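Local coordinates for protein acetyl-CoA acetyltransferase (Bacillus anthracis, PDB 3SS6) that probably catalyses the thiolase reaction that condenses two acetyl-CoA molecules into acetoacetyl-CoA and free CoA, or its reverse, at residues A[52-60]-A[93-104]; A[355-363]-A[373-381]. All blocks are in the same frame, centred on the assembly; numbering follows the deposited sequence.

Contact 1: A[52-60]-A[93-104]; sequences DEVILGHCI and SGMQAIMSAAMQ. With K (potassium ion), chain F.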
loop_
_atom_site.group_PDB
_atom_site.type_symbol
_atom_site.label_atom_id
_atom_site.label_comp_id
_atom_site.label_asym_id
_atom_site.label_seq_id
_atom_site.Cartn_x
_atom_site.Cartn_y
_atom_site.Cartn_z
ATOM N N ASP A 52 25.386 32.014 2.130
ATOM C CA ASP A 52 24.694 32.173 3.407
ATOM C C ASP A 52 23.443 31.284 3.545
ATOM O O ASP A 52 23.068 30.892 4.653
ATOM C CB ASP A 52 24.355 33.652 3.620
ATOM C CG ASP A 52 25.609 34.513 3.754
ATOM O OD1 ASP A 52 26.508 34.134 4.534
ATOM O OD2 ASP A 52 25.729 35.546 3.060
ATOM N N GLU A 53 22.804 30.963 2.426
ATOM C CA GLU A 53 21.543 30.235 2.458
ATOM C C GLU A 53 21.290 29.623 1.086
ATOM O O GLU A 53 21.653 30.211 0.072
ATOM C CB GLU A 53 20.407 31.216 2.755
ATOM C CG GLU A 53 19.059 30.599 3.059
ATOM C CD GLU A 53 18.849 30.420 4.546
ATOM O OE1 GLU A 53 18.397 31.376 5.214
ATOM O OE2 GLU A 53 19.143 29.319 5.039
ATOM N N VAL A 54 20.676 28.444 1.072
ATOM C CA VAL A 54 20.127 27.854 -0.151
ATOM C C VAL A 54 18.617 27.851 0.024
ATOM O O VAL A 54 18.120 27.369 1.031
ATOM C CB VAL A 54 20.608 26.404 -0.348
ATOM C CG1 VAL A 54 19.870 25.731 -1.506
ATOM C CG2 VAL A 54 22.137 26.389 -0.582
ATOM N N ILE A 55 17.886 28.416 -0.931
ATOM C CA ILE A 55 16.424 28.431 -0.840
ATOM C C ILE A 55 15.857 27.782 -2.089
ATOM O O ILE A 55 16.150 28.222 -3.202
ATOM C CB ILE A 55 15.882 29.874 -0.740
ATOM C CG1 ILE A 55 16.624 30.631 0.356
ATOM C CG2 ILE A 55 14.361 29.858 -0.457
ATOM C CD1 ILE A 55 16.138 32.072 0.521
ATOM N N LEU A 56 15.084 26.712 -1.921
ATOM C CA LEU A 56 14.512 26.006 -3.067
ATOM C C LEU A 56 12.993 25.964 -3.028
ATOM O O LEU A 56 12.393 25.662 -1.982
ATOM C CB LEU A 56 15.014 24.555 -3.129
ATOM C CG LEU A 56 16.500 24.332 -3.416
ATOM C CD1 LEU A 56 16.768 22.837 -3.501
ATOM C CD2 LEU A 56 16.868 25.020 -4.720
ATOM N N GLY A 57 12.378 26.143 -4.189
ATOM C CA GLY A 57 10.942 26.003 -4.322
ATOM C C GLY A 57 10.737 24.531 -4.669
ATOM O O GLY A 57 11.457 23.993 -5.502
ATOM N N HIS A 58 9.804 23.865 -4.001
ATOM C CA HIS A 58 9.549 22.448 -4.256
ATOM C C HIS A 58 8.086 22.089 -3.976
ATOM O O HIS A 58 7.645 22.187 -2.841
ATOM C CB HIS A 58 10.496 21.631 -3.380
ATOM C CG HIS A 58 10.545 20.176 -3.714
ATOM N ND1 HIS A 58 11.106 19.243 -2.871
ATOM C CD2 HIS A 58 10.109 19.491 -4.797
ATOM C CE1 HIS A 58 11.013 18.046 -3.419
ATOM N NE2 HIS A 58 10.411 18.168 -4.588
ATOM N N CYS A 59 7.329 21.721 -5.004
ATOM C CA CYS A 59 5.920 21.364 -4.821
ATOM C C CYS A 59 5.558 20.054 -4.117
ATOM O O CYS A 59 4.663 20.020 -3.290
ATOM C CB CYS A 59 5.164 21.458 -6.138
ATOM S SG CYS A 59 5.092 23.140 -6.761
ATOM N N ILE A 60 6.267 18.983 -4.446
ATOM C CA ILE A 60 5.969 17.701 -3.847
ATOM C C ILE A 60 7.151 17.279 -2.993
ATOM O O ILE A 60 7.946 16.441 -3.363
ATOM C CB ILE A 60 5.739 16.621 -4.927
ATOM C CG1 ILE A 60 4.697 17.079 -5.948
ATOM C CG2 ILE A 60 5.336 15.315 -4.291
ATOM C CD1 ILE A 60 4.467 16.106 -7.081
ATOM N N SER A 93 6.631 28.272 -6.948
ATOM C CA SER A 93 7.587 27.999 -5.864
ATOM C C SER A 93 9.018 28.424 -6.183
ATOM O O SER A 93 9.684 29.044 -5.354
ATOM C CB SER A 93 7.584 26.520 -5.460
ATOM O OG SER A 93 6.300 26.134 -5.008
ATOM N N GLY A 94 9.495 28.067 -7.371
ATOM C CA GLY A 94 10.864 28.371 -7.760
ATOM C C GLY A 94 11.116 29.859 -7.933
ATOM O O GLY A 94 12.241 30.329 -7.729
ATOM N N MET A 95 10.079 30.600 -8.310
ATOM C CA MET A 95 10.204 32.049 -8.425
ATOM C C MET A 95 10.151 32.676 -7.027
ATOM O O MET A 95 10.908 33.597 -6.728
ATOM C CB MET A 95 9.127 32.620 -9.348
ATOM C CG MET A 95 9.206 34.126 -9.543
ATOM S SD MET A 95 8.082 34.727 -10.818
ATOM C CE MET A 95 8.967 34.179 -12.292
ATOM N N GLN A 96 9.277 32.169 -6.161
ATOM C CA GLN A 96 9.238 32.686 -4.793
ATOM C C GLN A 96 10.587 32.483 -4.092
ATOM O O GLN A 96 11.019 33.323 -3.292
ATOM C CB GLN A 96 8.116 32.018 -3.979
ATOM C CG GLN A 96 8.058 32.501 -2.532
ATOM C CD GLN A 96 7.695 33.980 -2.455
ATOM O OE1 GLN A 96 6.727 34.418 -3.068
ATOM N NE2 GLN A 96 8.484 34.754 -1.719
ATOM N N ALA A 97 11.255 31.374 -4.384
ATOM C CA ALA A 97 12.570 31.128 -3.782
ATOM C C ALA A 97 13.535 32.251 -4.147
ATOM O O ALA A 97 14.295 32.730 -3.308
ATOM C CB ALA A 97 13.139 29.759 -4.215
ATOM N N ILE A 98 13.500 32.666 -5.405
ATOM C CA ILE A 98 14.353 33.763 -5.849
ATOM C C ILE A 98 13.953 35.067 -5.160
ATOM O O ILE A 98 14.813 35.855 -4.773
ATOM C CB ILE A 98 14.283 33.918 -7.374
ATOM C CG1 ILE A 98 14.925 32.689 -8.030
ATOM C CG2 ILE A 98 14.954 35.229 -7.818
ATOM C CD1 ILE A 98 14.565 32.521 -9.506
ATOM N N MET A 99 12.649 35.303 -5.018
ATOM C CA MET A 99 12.165 36.510 -4.347
ATOM C C MET A 99 12.563 36.547 -2.871
ATOM O O MET A 99 12.965 37.595 -2.354
ATOM C CB MET A 99 10.643 36.639 -4.501
ATOM C CG MET A 99 10.248 36.857 -5.957
ATOM S SD MET A 99 8.578 36.282 -6.323
ATOM C CE MET A 99 7.626 37.197 -5.106
ATOM N N SER A 100 12.463 35.398 -2.213
ATOM C CA SER A 100 12.829 35.290 -0.813
ATOM C C SER A 100 14.335 35.501 -0.633
ATOM O O SER A 100 14.768 36.133 0.340
ATOM C CB SER A 100 12.381 33.942 -0.252
ATOM O OG SER A 100 10.963 33.902 -0.140
ATOM N N ALA A 101 15.123 35.001 -1.581
ATOM C CA ALA A 101 16.563 35.258 -1.570
ATOM C C ALA A 101 16.818 36.756 -1.710
ATOM O O ALA A 101 17.653 37.343 -0.993
ATOM C CB ALA A 101 17.256 34.497 -2.710
ATOM N N ALA A 102 16.097 37.386 -2.635
ATOM C CA ALA A 102 16.267 38.823 -2.829
ATOM C C ALA A 102 15.925 39.588 -1.549
ATOM O O ALA A 102 16.630 40.538 -1.174
ATOM C CB ALA A 102 15.417 39.309 -3.998
ATOM N N MET A 103 14.863 39.173 -0.864
ATOM C CA MET A 103 14.493 39.834 0.384
ATOM C C MET A 103 15.615 39.751 1.406
ATOM O O MET A 103 15.950 40.748 2.038
ATOM C CB MET A 103 13.207 39.247 0.981
ATOM C CG MET A 103 11.978 39.475 0.114
ATOM S SD MET A 103 10.410 39.221 0.999
ATOM C CE MET A 103 10.458 37.458 1.327
ATOM N N GLN A 104 16.184 38.561 1.583
ATOM C CA GLN A 104 17.279 38.403 2.535
ATOM C C GLN A 104 18.451 39.306 2.168
ATOM O O GLN A 104 19.072 39.913 3.034
ATOM C CB GLN A 104 17.758 36.951 2.595
ATOM C CG GLN A 104 16.752 36.008 3.234
ATOM C CD GLN A 104 17.356 34.659 3.590
ATOM O OE1 GLN A 104 18.489 34.350 3.213
ATOM N NE2 GLN A 104 16.599 33.852 4.312
HETATM K K K F . 10.731 33.774 2.793
#
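I55 lies over A97 and A101 where strand 53-57 packs on helix 93-107, a buried central-layer helix of the αβαβα thiolase fold; M95, I98 and M99 of the same helix reach strands 275-284 and 385-393 of the C-terminal half. Strand and helix run nearly antiparallel (154°) with axes 6.2 Å apart. With I55 CG1 turned beside the backbone N (chi1 -50°) and the chain extended, CD1 reaches the helix backbone, 3.7 Å from A101 N, while CG2 sits 4.0 Å from A97 CB. The methyl of A97 also presses against the strand backbone, 3.5 Å from I55 O. At the start of the helix, beside the end of the strand, S93 CB lies 3.6 Å from G57 CA, which makes a CH···O contact of 3.4 Å with S93 O. The S93 hydroxyl is tied to Q90 O and R89 N, and just before the helix comes C91, found oxidised to S-hydroxycysteine and probably the thiolase nucleophile. Q104 NE2 donates to E53 OE1 (3.2 Å, 159° at hydrogen), reaching the anti side of a carboxylate whose other oxygen bonds T83 and forms a salt bridge with R89 of the second subunit; Q104 OE1 is bonded to S110. One turn before Q104, S100 OG binds a potassium ion at 2.9 Å, together with Y85 OH and the Y85 and S100 hydroxyls of the second subunit.

Contact 2: A[355-363]-A[373-381]; sequences TGARITVSL and EKGIASLCV
L363, I359 and T355 line the side of helix 352-370 that packs on strand 374-381, an antiparallel helix-strand pair (159°, axes 8.3 Å apart) in the C-terminal part of the thiolase fold. The apolar contacts come first. L363, with CG opposite its backbone N (chi1 180°), lays CD2 on the strand backbone 3.7 Å from I376 C and touches A377 CB with the same methyl, 3.9 Å away. I359 takes the crowded position at chi1 (66°), with CG1 between backbone N and carbonyl carbon, and its extended chain sets CD1 3.8 Å from S378 O and beside A377 CB. The methyl of A377 is thus met by I359, T360 and L363. Farther along the strand, L379 CD1 meets the backbone of G356, 3.8 Å from its CA, and the CG2 methyl of T355.

The polar side chains find partners within their own segment or elsewhere in the chain. T360 OG1 donates to G356 O at 3.0 Å, taking up the carbonyl that the T360 amide, only weakly bonded to A357 O, does not reach where the helix is kinked. T355 OG1 is bonded to H350 and P351, and S378, whose CB points away from the helix, bonds V387 O of strand 385-393 through OG.

No hydrogen bond or salt bridge crosses between the segments, so this buried interface is held by van der Waals contact and hydrophobic burial, its alignment probably depending on the fit of branched side chains against A377 and the backbones of G356 and G375-I376.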
loop_
_atom_site.group_PDB
_atom_site.type_symbol
_atom_site.label_atom_id
_atom_site.label_comp_id
_atom_site.label_asym_id
_atom_site.label_seq_id
_atom_site.Cartn_x
_atom_site.Cartn_y
_atom_site.Cartn_z
ATOM N N THR A 355 9.878 25.391 -12.295
ATOM C CA THR A 355 9.561 26.248 -13.437
ATOM C C THR A 355 9.732 27.747 -13.208
ATOM O O THR A 355 10.193 28.467 -14.103
ATOM C CB THR A 355 8.156 25.943 -13.963
ATOM O OG1 THR A 355 8.167 24.629 -14.533
ATOM C CG2 THR A 355 7.746 26.956 -15.034
ATOM N N GLY A 356 9.340 28.227 -12.032
ATOM C CA GLY A 356 9.456 29.650 -11.755
ATOM C C GLY A 356 10.888 30.123 -11.800
ATOM O O GLY A 356 11.153 31.265 -12.199
ATOM N N ALA A 357 11.812 29.244 -11.399
ATOM C CA ALA A 357 13.246 29.526 -11.522
ATOM C C ALA A 357 13.751 29.255 -12.940
ATOM O O ALA A 357 14.569 30.008 -13.464
ATOM C CB ALA A 357 14.042 28.707 -10.516
ATOM N N ARG A 358 13.258 28.186 -13.559
ATOM C CA ARG A 358 13.667 27.812 -14.920
ATOM C C ARG A 358 13.427 28.930 -15.938
ATOM O O ARG A 358 14.325 29.276 -16.719
ATOM C CB ARG A 358 12.950 26.512 -15.342
ATOM C CG ARG A 358 13.684 25.685 -16.408
ATOM C CD ARG A 358 13.524 26.325 -17.805
ATOM N NE ARG A 358 12.123 26.357 -18.219
ATOM C CZ ARG A 358 11.679 27.024 -19.284
ATOM N NH1 ARG A 358 12.525 27.729 -20.019
ATOM N NH2 ARG A 358 10.392 26.981 -19.615
ATOM N N ILE A 359 12.233 29.519 -15.915
ATOM C CA ILE A 359 11.926 30.564 -16.890
ATOM C C ILE A 359 12.762 31.808 -16.632
ATOM O O ILE A 359 13.048 32.565 -17.563
ATOM C CB ILE A 359 10.409 30.900 -16.986
ATOM C CG1 ILE A 359 9.878 31.536 -15.693
ATOM C CG2 ILE A 359 9.619 29.645 -17.373
ATOM C CD1 ILE A 359 8.402 31.984 -15.787
ATOM N N THR A 360 13.178 32.007 -15.381
ATOM C CA THR A 360 14.034 33.153 -15.054
ATOM C C THR A 360 15.445 32.924 -15.610
ATOM O O THR A 360 16.044 33.818 -16.212
ATOM C CB THR A 360 14.059 33.429 -13.536
ATOM O OG1 THR A 360 12.712 33.644 -13.073
ATOM C CG2 THR A 360 14.903 34.668 -13.221
ATOM N N VAL A 361 15.968 31.721 -15.412
ATOM C CA VAL A 361 17.246 31.336 -16.029
ATOM C C VAL A 361 17.208 31.581 -17.537
ATOM O O VAL A 361 18.107 32.211 -18.108
ATOM C CB VAL A 361 17.573 29.850 -15.760
ATOM C CG1 VAL A 361 18.735 29.364 -16.645
ATOM C CG2 VAL A 361 17.891 29.621 -14.302
ATOM N N SER A 362 16.172 31.070 -18.192
ATOM C CA SER A 362 16.063 31.198 -19.643
ATOM C C SER A 362 15.955 32.653 -20.110
ATOM O O SER A 362 16.589 33.066 -21.100
ATOM C CB SER A 362 14.881 30.372 -20.141
ATOM O OG SER A 362 15.084 29.000 -19.804
ATOM N N LEU A 363 15.153 33.432 -19.397
ATOM C CA LEU A 363 15.005 34.844 -19.708
ATOM C C LEU A 363 16.335 35.581 -19.633
ATOM O O LEU A 363 16.678 36.358 -20.522
ATOM C CB LEU A 363 14.006 35.487 -18.747
ATOM C CG LEU A 363 13.731 36.979 -18.925
ATOM C CD1 LEU A 363 13.166 37.295 -20.311
ATOM C CD2 LEU A 363 12.737 37.391 -17.833
ATOM N N GLU A 373 17.680 44.543 -22.549
ATOM C CA GLU A 373 17.776 44.850 -21.116
ATOM C C GLU A 373 16.635 44.335 -20.245
ATOM O O GLU A 373 16.864 43.608 -19.274
ATOM C CB GLU A 373 17.898 46.364 -20.911
ATOM C CG GLU A 373 18.036 46.768 -19.455
ATOM C CD GLU A 373 18.200 48.268 -19.263
ATOM O OE1 GLU A 373 17.435 49.052 -19.869
ATOM O OE2 GLU A 373 19.104 48.661 -18.506
ATOM N N LYS A 374 15.408 44.735 -20.569
ATOM C CA LYS A 374 14.295 44.562 -19.628
ATOM C C LYS A 374 13.490 43.282 -19.823
ATOM O O LYS A 374 12.998 43.009 -20.919
ATOM C CB LYS A 374 13.362 45.780 -19.686
ATOM C CG LYS A 374 14.015 47.079 -19.225
ATOM C CD LYS A 374 13.000 48.202 -19.132
ATOM C CE LYS A 374 13.636 49.483 -18.586
ATOM N NZ LYS A 374 14.650 50.037 -19.522
ATOM N N GLY A 375 13.344 42.514 -18.746
ATOM C CA GLY A 375 12.651 41.234 -18.794
ATOM C C GLY A 375 11.574 41.111 -17.731
ATOM O O GLY A 375 11.713 41.632 -16.627
ATOM N N ILE A 376 10.490 40.427 -18.082
ATOM C CA ILE A 376 9.465 40.063 -17.108
ATOM C C ILE A 376 9.281 38.561 -17.165
ATOM O O ILE A 376 9.087 38.005 -18.248
ATOM C CB ILE A 376 8.114 40.716 -17.442
ATOM C CG1 ILE A 376 8.242 42.240 -17.436
ATOM C CG2 ILE A 376 7.053 40.264 -16.453
ATOM C CD1 ILE A 376 6.964 42.967 -17.903
ATOM N N ALA A 377 9.337 37.904 -16.007
ATOM C CA ALA A 377 9.013 36.486 -15.929
ATOM C C ALA A 377 7.808 36.338 -15.004
ATOM O O ALA A 377 7.781 36.902 -13.912
ATOM C CB ALA A 377 10.192 35.682 -15.404
ATOM N N SER A 378 6.812 35.574 -15.429
ATOM C CA SER A 378 5.588 35.484 -14.644
ATOM C C SER A 378 4.881 34.171 -14.884
ATOM O O SER A 378 4.958 33.607 -15.972
ATOM C CB SER A 378 4.654 36.647 -15.010
ATOM O OG SER A 378 3.472 36.641 -14.222
ATOM N N LEU A 379 4.182 33.681 -13.868
ATOM C CA LEU A 379 3.441 32.440 -14.059
ATOM C C LEU A 379 2.251 32.308 -13.139
ATOM O O LEU A 379 2.225 32.917 -12.077
ATOM C CB LEU A 379 4.376 31.228 -13.955
ATOM C CG LEU A 379 4.961 30.774 -12.622
ATOM C CD1 LEU A 379 5.847 29.573 -12.904
ATOM C CD2 LEU A 379 5.759 31.884 -11.952
ATOM N N CYS A 380 1.264 31.521 -13.575
ATOM C CA CYS A 380 0.071 31.248 -12.792
ATOM C C CYS A 380 0.420 30.165 -11.782
ATOM O O CYS A 380 1.439 29.484 -11.907
ATOM C CB CYS A 380 -1.093 30.788 -13.680
ATOM S SG CYS A 380 -0.796 29.183 -14.531
ATOM N N VAL A 381 -0.433 30.023 -10.780
ATOM C CA VAL A 381 -0.172 29.137 -9.652
ATOM C C VAL A 381 -1.466 28.453 -9.250
ATOM O O VAL A 381 -2.484 29.120 -9.064
ATOM C CB VAL A 381 0.334 29.958 -8.452
ATOM C CG1 VAL A 381 0.591 29.059 -7.244
ATOM C CG2 VAL A 381 1.581 30.744 -8.837
#

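In the fold
Read from the N terminus, the chain closes contact 1 first: after strand 53-57, helix 68-75 and strand 83-88 intervene before helix 93-107 returns across strand 53-57. Contact 2 comes much later and closes a shorter loop, with nine residues between its segments, seven of them the rest of the helix. The two are in series, neither nested nor crossed, and their strands belong to the N- and C-terminal halves of the layered fold. The centres of contacts 1 and 2 are about 14 Å apart. M95 CE packs on A377 O of the strand, and G94 O on A357 CB of the helix, so the central helices 93-107 and 352-370 meet where the two halves adjoin.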